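Local coordinates for Alr4995 protein (Nostoc sp., PDB 6LRG) that probably converts arginine to ornithine with release of ammonia and carbon dioxide, and carries a separate NAD-binding region that may process ornithine further, at residues N219-E224 against G260-L265; D122-R127 against F173-N178; E39-L44 against T253-A258. All coordinates share one frame; numbering follows the deposited sequence.

Contact 1: residues N219-E224 against G260-L265; sequences NTVNVE and GAAKCL. With ORN (L-ornithine), chain E.
A first torsion of -157° turns the amide of Asn219 away from its own backbone N and in toward residues 260-265, while Cys264, with chi1 at -73°, keeps SG on the side of its own backbone N. The two groups meet where ND2 of Asn219 donates to SG of Cys264 at 3.1 Å. The bond is nearly straight, 169° at the hydrogen, and the sulfur lies almost in the amide plane, which would help set the rotation of the group. Its other end, OD1, faces the backbone N of Cys264 in a weak bond, doubtful because OD1 is modelled too near Lys263. The backbone adds a firmer tie, from Lys263 N to Asn219 O at 3.0 Å.

SG of Cys264 also lies 3.0 Å from NE of the bound ornithine, which is hydrogen-bonded to Asp65, His168, Arg90 and Arg139. This is consistent with the cysteine of the guanidino-group-modifying enzymes, which sits on a loop at the centre of their alpha/beta-propeller; Asn219 is then probably a second-shell residue that helps position the sulfur.

Packing fills in round these bonds. CB of Ala261 lies against CG of Asn219 at 3.9 Å, and CG2 of Val221 makes an apolar contact with CB of Ala262 at 4.2 Å. The Lys263 chain bends at its second torsion and runs past the Thr220 carbonyl, with CG of Lys263 3.1 Å from O of Thr220. The hydroxyl of Thr220 looks the other way and bonds to the backbone O of Ala217.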
# COMPACT_ATOMS: atom_id res chain seq x y z
N ASN B 219 42.86 -6.17 12.24
CA ASN B 219 43.91 -5.22 12.54
C ASN B 219 44.91 -5.86 13.52
O ASN B 219 45.21 -5.39 14.61
CB ASN B 219 43.19 -3.91 12.96
CG ASN B 219 44.03 -2.68 12.79
OD1 ASN B 219 45.17 -2.79 12.69
ND2 ASN B 219 43.40 -1.56 12.46
N THR B 220 45.45 -6.96 12.98
CA THR B 220 46.27 -7.96 13.64
C THR B 220 47.70 -7.96 13.11
O THR B 220 47.92 -7.96 11.89
CB THR B 220 45.68 -9.38 13.42
OG1 THR B 220 44.71 -9.67 14.44
CG2 THR B 220 46.75 -10.46 13.42
N VAL B 221 48.65 -7.93 14.03
CA VAL B 221 50.06 -8.09 13.70
C VAL B 221 50.36 -9.58 13.68
O VAL B 221 50.02 -10.30 14.62
CB VAL B 221 50.95 -7.37 14.70
CG1 VAL B 221 52.41 -7.58 14.37
CG2 VAL B 221 50.61 -5.90 14.71
N ASN B 222 50.97 -10.05 12.61
CA ASN B 222 51.28 -11.45 12.51
C ASN B 222 52.77 -11.67 12.41
O ASN B 222 53.38 -11.34 11.39
CB ASN B 222 50.57 -12.07 11.32
CG ASN B 222 51.08 -13.46 11.00
OD1 ASN B 222 50.94 -14.37 11.82
ND2 ASN B 222 51.67 -13.63 9.82
N VAL B 223 53.35 -12.21 13.46
CA VAL B 223 54.76 -12.56 13.42
C VAL B 223 54.90 -14.08 13.46
O VAL B 223 54.62 -14.73 14.48
CB VAL B 223 55.55 -11.85 14.55
CG1 VAL B 223 54.75 -11.85 15.84
CG2 VAL B 223 56.92 -12.48 14.74
N GLU B 224 55.30 -14.64 12.32
CA GLU B 224 55.29 -16.08 12.06
C GLU B 224 54.00 -16.74 12.54
O GLU B 224 52.93 -16.49 11.98
CB GLU B 224 56.50 -16.77 12.69
CG GLU B 224 57.76 -15.89 12.78
CD GLU B 224 58.59 -15.88 11.49
OE1 GLU B 224 58.29 -16.68 10.57
OE2 GLU B 224 59.54 -15.07 11.40
N GLY B 260 41.98 3.19 15.06
CA GLY B 260 43.00 2.17 14.81
C GLY B 260 43.32 1.19 15.93
O GLY B 260 43.00 1.44 17.09
N ALA B 261 43.95 0.08 15.58
CA ALA B 261 44.31 -0.92 16.59
C ALA B 261 45.74 -1.41 16.40
O ALA B 261 46.64 -0.63 16.08
CB ALA B 261 43.35 -2.10 16.55
N ALA B 262 45.95 -2.71 16.61
CA ALA B 262 47.29 -3.26 16.64
C ALA B 262 48.04 -3.00 15.35
O ALA B 262 49.13 -2.42 15.39
CB ALA B 262 47.26 -4.76 16.96
N LYS B 263 47.48 -3.42 14.20
CA LYS B 263 48.18 -3.26 12.92
C LYS B 263 48.52 -1.80 12.67
O LYS B 263 49.62 -1.49 12.23
CB LYS B 263 47.35 -3.77 11.74
CG LYS B 263 47.76 -5.00 11.08
CD LYS B 263 48.64 -4.65 9.95
CE LYS B 263 48.87 -5.89 9.15
NZ LYS B 263 49.46 -5.57 7.86
N CYS B 264 47.57 -0.90 12.95
CA CYS B 264 47.72 0.51 12.63
C CYS B 264 48.86 1.16 13.38
O CYS B 264 49.46 2.12 12.90
CB CYS B 264 46.43 1.26 12.94
SG CYS B 264 45.15 0.92 11.78
N LEU B 265 49.15 0.62 14.55
CA LEU B 265 50.20 1.15 15.40
C LEU B 265 51.59 0.65 14.99
O LEU B 265 52.59 1.09 15.55
CB LEU B 265 49.89 0.80 16.85
CG LEU B 265 48.68 1.54 17.41
CD1 LEU B 265 48.17 0.90 18.69
CD2 LEU B 265 49.03 3.01 17.62
N ORN E . 43.02 8.91 12.82
CA ORN E . 43.68 8.11 11.84
CB ORN E . 43.51 6.63 12.13
CG ORN E . 44.26 5.81 11.11
CD ORN E . 44.29 4.36 11.53
NE ORN E . 44.54 3.52 10.40
C ORN E . 43.11 8.46 10.48
O ORN E . 43.82 8.44 9.45
OXT ORN E . 41.90 8.80 10.41

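Contact 2: residues D122-R127 against F173-N178; sequences DALLDR and FCPLAN
The strand carrying Leu124 and the one carrying Pro175, 123-125 and 173-175, run the same way with only 21° between their directions, yet their axes stay 7.1 Å apart. That is too far for sheet pairing, and no direct hydrogen bond joins the two segments. Their CA atoms come closest where Asp126, just past its strand, faces Pro175, the last residue of the other, at 5.7 Å.

Side chains fill the gap. Leu124 and Pro175 cross at about a right angle, with CD1 of Leu124 3.9 Å from CD of Pro175. The chi1 of Leu124, -75°, sets CG beside its own backbone N, and CD1 touches the carbonyl O of Phe173. CB of Leu124 meets the edge of the Phe173 ring, 4.4 Å from CD2 of Phe173; that ring also makes an edge-to-face contact with Trp133. CB of Pro175 lies 3.3 Å from O of Leu125.

Each strand lies at the edge of its sheet within the chain, and in each an antiparallel pair is followed by a parallel third strand: 123-125, 132-136 and 155-160, the first three of a larger sheet, and 173-175, 181-183 and 205-207. This is the beta-beta-alpha-beta pattern of the units of the alpha/beta-propeller of this family, so the contact probably joins neighbouring blades.

Further along, the aliphatic part of Arg127 lies across the Pro175 and Leu176 carbonyls, with CG of Arg127 3.2 Å from O of Pro175. The chain then bends twice, and its guanidinium forms a salt bridge with Glu271. A water bridges the segments, donating to OD1 of Asp126 at 2.9 Å and to O of Leu176 at 3.2 Å. The other carboxylate oxygen of Asp126 pairs with Arg130.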
# COMPACT_ATOMS: atom_id res chain seq x y z
N ASP B 122 46.65 0.79 4.01
CA ASP B 122 45.65 0.63 2.96
C ASP B 122 46.14 -0.34 1.89
O ASP B 122 45.45 -0.58 0.91
CB ASP B 122 45.32 1.99 2.32
CG ASP B 122 43.81 2.20 2.12
OD1 ASP B 122 43.01 1.33 2.56
OD2 ASP B 122 43.42 3.25 1.53
N ALA B 123 47.34 -0.89 2.06
CA ALA B 123 47.90 -1.77 1.05
C ALA B 123 48.70 -2.88 1.71
O ALA B 123 49.75 -2.63 2.29
CB ALA B 123 48.78 -1.00 0.07
N LEU B 124 48.19 -4.10 1.60
CA LEU B 124 48.72 -5.20 2.38
C LEU B 124 49.40 -6.25 1.54
O LEU B 124 48.86 -6.72 0.54
CB LEU B 124 47.62 -5.82 3.22
CG LEU B 124 47.32 -4.90 4.40
CD1 LEU B 124 46.57 -5.60 5.50
CD2 LEU B 124 48.64 -4.39 4.93
N LEU B 125 50.61 -6.60 1.95
CA LEU B 125 51.41 -7.55 1.22
C LEU B 125 50.90 -8.97 1.46
O LEU B 125 50.46 -9.31 2.56
CB LEU B 125 52.86 -7.43 1.64
CG LEU B 125 53.93 -7.38 0.56
CD1 LEU B 125 53.54 -6.45 -0.56
CD2 LEU B 125 55.25 -6.94 1.19
N ASP B 126 50.93 -9.78 0.42
CA ASP B 126 50.77 -11.21 0.59
C ASP B 126 52.02 -11.72 1.31
O ASP B 126 53.15 -11.42 0.89
CB ASP B 126 50.58 -11.90 -0.77
CG ASP B 126 50.55 -13.41 -0.66
OD1 ASP B 126 49.55 -13.95 -0.12
OD2 ASP B 126 51.51 -14.05 -1.13
N ARG B 127 51.82 -12.46 2.40
CA ARG B 127 52.93 -12.77 3.30
C ARG B 127 53.97 -13.69 2.66
O ARG B 127 55.12 -13.72 3.10
CB ARG B 127 52.39 -13.38 4.59
CG ARG B 127 51.40 -12.46 5.28
CD ARG B 127 52.08 -11.49 6.24
NE ARG B 127 52.80 -10.42 5.57
CZ ARG B 127 54.12 -10.23 5.65
NH1 ARG B 127 54.68 -9.22 5.01
NH2 ARG B 127 54.87 -11.05 6.37
N PHE B 173 41.03 -6.50 6.35
CA PHE B 173 41.74 -7.40 5.47
C PHE B 173 43.12 -7.70 6.09
O PHE B 173 43.80 -6.78 6.53
CB PHE B 173 41.86 -6.77 4.07
CG PHE B 173 42.37 -7.69 3.01
CD1 PHE B 173 41.52 -8.61 2.39
CD2 PHE B 173 43.69 -7.63 2.59
CE1 PHE B 173 41.99 -9.45 1.40
CE2 PHE B 173 44.16 -8.46 1.60
CZ PHE B 173 43.31 -9.38 1.00
N CYS B 174 43.52 -8.98 6.15
CA CYS B 174 44.78 -9.31 6.83
C CYS B 174 45.43 -10.65 6.42
O CYS B 174 45.12 -11.70 6.98
CB CYS B 174 44.58 -9.32 8.35
SG CYS B 174 46.12 -9.57 9.30
N PRO B 175 46.35 -10.59 5.45
CA PRO B 175 47.17 -11.73 5.00
C PRO B 175 48.02 -12.33 6.13
O PRO B 175 48.75 -11.60 6.80
CB PRO B 175 48.06 -11.12 3.92
CG PRO B 175 47.34 -9.89 3.46
CD PRO B 175 46.61 -9.37 4.66
N LEU B 176 47.93 -13.64 6.33
CA LEU B 176 48.65 -14.32 7.40
C LEU B 176 49.71 -15.28 6.87
O LEU B 176 49.97 -15.34 5.66
CB LEU B 176 47.67 -15.07 8.30
CG LEU B 176 46.60 -14.24 9.01
CD1 LEU B 176 45.53 -15.15 9.58
CD2 LEU B 176 47.17 -13.34 10.10
N ALA B 177 50.33 -16.03 7.77
CA ALA B 177 51.43 -16.92 7.40
C ALA B 177 50.95 -18.15 6.61
O ALA B 177 49.83 -18.63 6.81
CB ALA B 177 52.19 -17.35 8.64
N ASN B 178 51.82 -18.63 5.72
CA ASN B 178 51.56 -19.84 4.91
C ASN B 178 50.25 -19.81 4.13
O ASN B 178 49.56 -20.82 4.02
CB ASN B 178 51.60 -21.09 5.80
CG ASN B 178 53.01 -21.49 6.20
OD1 ASN B 178 53.97 -20.75 5.97
ND2 ASN B 178 53.15 -22.67 6.81
O HOH W 1 49.27 -14.65 2.65

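Contact 3: residues E39-L44 against T253-A258. With ORN (L-ornithine), chain E.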
# COMPACT_ATOMS: atom_id res chain seq x y z
N GLU B 39 49.73 3.18 28.51
CA GLU B 39 49.88 1.84 29.07
C GLU B 39 49.40 0.74 28.13
O GLU B 39 50.00 -0.34 28.07
CB GLU B 39 49.15 1.73 30.42
CG GLU B 39 49.70 2.67 31.50
CD GLU B 39 51.15 2.36 31.92
OE1 GLU B 39 51.65 1.23 31.65
OE2 GLU B 39 51.79 3.25 32.52
N GLN B 40 48.34 0.99 27.37
CA GLN B 40 47.93 0.02 26.35
C GLN B 40 48.98 -0.07 25.24
O GLN B 40 49.29 -1.16 24.76
CB GLN B 40 46.57 0.39 25.77
CG GLN B 40 45.41 0.11 26.68
CD GLN B 40 44.12 0.74 26.18
OE1 GLN B 40 44.08 1.36 25.11
NE2 GLN B 40 43.05 0.58 26.95
N TRP B 41 49.53 1.08 24.86
CA TRP B 41 50.58 1.12 23.85
C TRP B 41 51.80 0.31 24.29
O TRP B 41 52.44 -0.36 23.48
CB TRP B 41 50.99 2.57 23.55
CG TRP B 41 51.91 2.71 22.37
CD1 TRP B 41 51.55 2.88 21.06
CD2 TRP B 41 53.35 2.72 22.39
NE1 TRP B 41 52.66 2.98 20.27
CE2 TRP B 41 53.78 2.90 21.05
CE3 TRP B 41 54.31 2.60 23.40
CZ2 TRP B 41 55.12 2.95 20.70
CZ3 TRP B 41 55.65 2.65 23.05
CH2 TRP B 41 56.05 2.82 21.71
N GLN B 42 52.12 0.37 25.58
CA GLN B 42 53.24 -0.40 26.13
C GLN B 42 53.00 -1.90 25.99
O GLN B 42 53.91 -2.65 25.64
CB GLN B 42 53.48 -0.04 27.60
CG GLN B 42 54.10 1.32 27.82
CD GLN B 42 55.54 1.41 27.33
OE1 GLN B 42 56.25 0.40 27.30
NE2 GLN B 42 55.97 2.61 26.95
N GLY B 43 51.77 -2.33 26.25
CA GLY B 43 51.43 -3.74 26.17
C GLY B 43 51.77 -4.30 24.81
O GLY B 43 52.35 -5.39 24.68
N LEU B 44 51.44 -3.54 23.77
CA LEU B 44 51.77 -3.90 22.40
C LEU B 44 53.27 -3.85 22.20
O LEU B 44 53.88 -4.80 21.71
CB LEU B 44 51.08 -2.95 21.42
CG LEU B 44 51.26 -3.32 19.96
CD1 LEU B 44 50.79 -4.75 19.73
CD2 LEU B 44 50.50 -2.34 19.08
N THR B 253 41.82 -0.32 23.43
CA THR B 253 40.57 0.42 23.37
C THR B 253 40.77 1.93 23.24
O THR B 253 39.94 2.62 22.65
CB THR B 253 39.70 0.13 24.61
OG1 THR B 253 40.16 0.90 25.73
CG2 THR B 253 39.76 -1.36 24.96
N GLU B 254 41.87 2.45 23.77
CA GLU B 254 42.09 3.89 23.72
C GLU B 254 42.48 4.34 22.30
O GLU B 254 42.46 5.54 21.99
CB GLU B 254 43.16 4.30 24.73
CG GLU B 254 43.00 5.72 25.24
CD GLU B 254 41.78 5.91 26.13
OE1 GLU B 254 41.23 4.91 26.63
OE2 GLU B 254 41.38 7.08 26.34
N PHE B 255 42.82 3.39 21.44
CA PHE B 255 43.18 3.73 20.07
C PHE B 255 42.06 3.39 19.08
O PHE B 255 41.96 4.01 18.01
CB PHE B 255 44.49 3.05 19.69
CG PHE B 255 45.67 3.53 20.50
CD1 PHE B 255 46.34 4.69 20.16
CD2 PHE B 255 46.08 2.83 21.63
CE1 PHE B 255 47.41 5.14 20.91
CE2 PHE B 255 47.16 3.28 22.39
CZ PHE B 255 47.82 4.44 22.03
N LEU B 256 41.21 2.44 19.44
CA LEU B 256 39.98 2.22 18.68
C LEU B 256 39.16 3.50 18.60
O LEU B 256 38.30 3.62 17.75
CB LEU B 256 39.11 1.12 19.30
CG LEU B 256 39.59 -0.33 19.41
CD1 LEU B 256 38.42 -1.28 19.20
CD2 LEU B 256 40.71 -0.61 18.44
N LYS B 257 39.45 4.46 19.47
CA LYS B 257 38.71 5.72 19.54
C LYS B 257 39.27 6.79 18.59
O LYS B 257 38.67 7.86 18.41
CB LYS B 257 38.70 6.23 20.97
CG LYS B 257 38.13 5.20 21.96
CD LYS B 257 38.11 5.68 23.41
CE LYS B 257 38.37 7.18 23.52
NZ LYS B 257 38.39 7.64 24.94
N ALA B 258 40.41 6.50 17.98
CA ALA B 258 40.91 7.37 16.91
C ALA B 258 40.74 6.67 15.58
O ALA B 258 40.96 7.26 14.53
CB ALA B 258 42.34 7.74 17.13
N ORN E . 43.02 8.91 12.82
CA ORN E . 43.68 8.11 11.84
CB ORN E . 43.51 6.63 12.13
CG ORN E . 44.26 5.81 11.11
CD ORN E . 44.29 4.36 11.53
NE ORN E . 44.54 3.52 10.40
C ORN E . 43.11 8.46 10.48
O ORN E . 43.82 8.44 9.45
OXT ORN E . 41.90 8.80 10.41
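Gln40 reaches straight out from helix 34-49 and meets Thr253 and Glu254 at about a right angle, its amide gripping the start of the short helix 253-256 with both ends. OE1 of Gln40 takes the backbone N-H of Glu254 at 2.8 Å, in the carbonyl plane and on a lone pair. NE2 of Gln40 donates to OG1 of Thr253 at 3.2 Å, with the hydroxyl tilted 18° from the amide plane. The two bonds together fix the rotation of the amide. With an alanine here, the N-H of Glu254 and the hydroxyl of Thr253 would probably both lose their mate across the interface.

One residue on, Trp41 and Phe255 approach obliquely, CB of Trp41 lying 4.0 Å from CZ of Phe255. The indole stacks on Tyr45, and Tyr15 meets the phenylalanine ring. The carboxylate of Glu254 turns to Ser33 and Arg36.

Past the short helix, O of Ala258 accepts a bond from the ornithine N at 3.1 Å, with Asn22 as a second donor. The arrangement thus packs helix 34-49 against the segment leading to the ornithine site, where a backbone carbonyl holds the amino-acid end of the ligand, in what is probably the alpha/beta-propeller of this family.

All three contacts are largely buried, though contact 3 includes the exposed Thr253. Contacts 1 and 3 both reach the bound ornithine, at opposite ends, and helix 34-49 serves both: Leu44, in the contact 3 segment, packs on Leu265, and Leu48 on Val221. Their segments alternate along the chain and touch, Gly260 N making a probable hydrogen bond to Phe255 O. Contact 2 stands about 22 Å from contact 3, centre to centre, but meets contact 1 where Lys263 packs on Leu124. Side-chain amides do much of the direct bonding in contacts 1 and 3, joined in contact 1 by a backbone bond, whereas contact 2, between strands of two sheets, relies on apolar packing and a water.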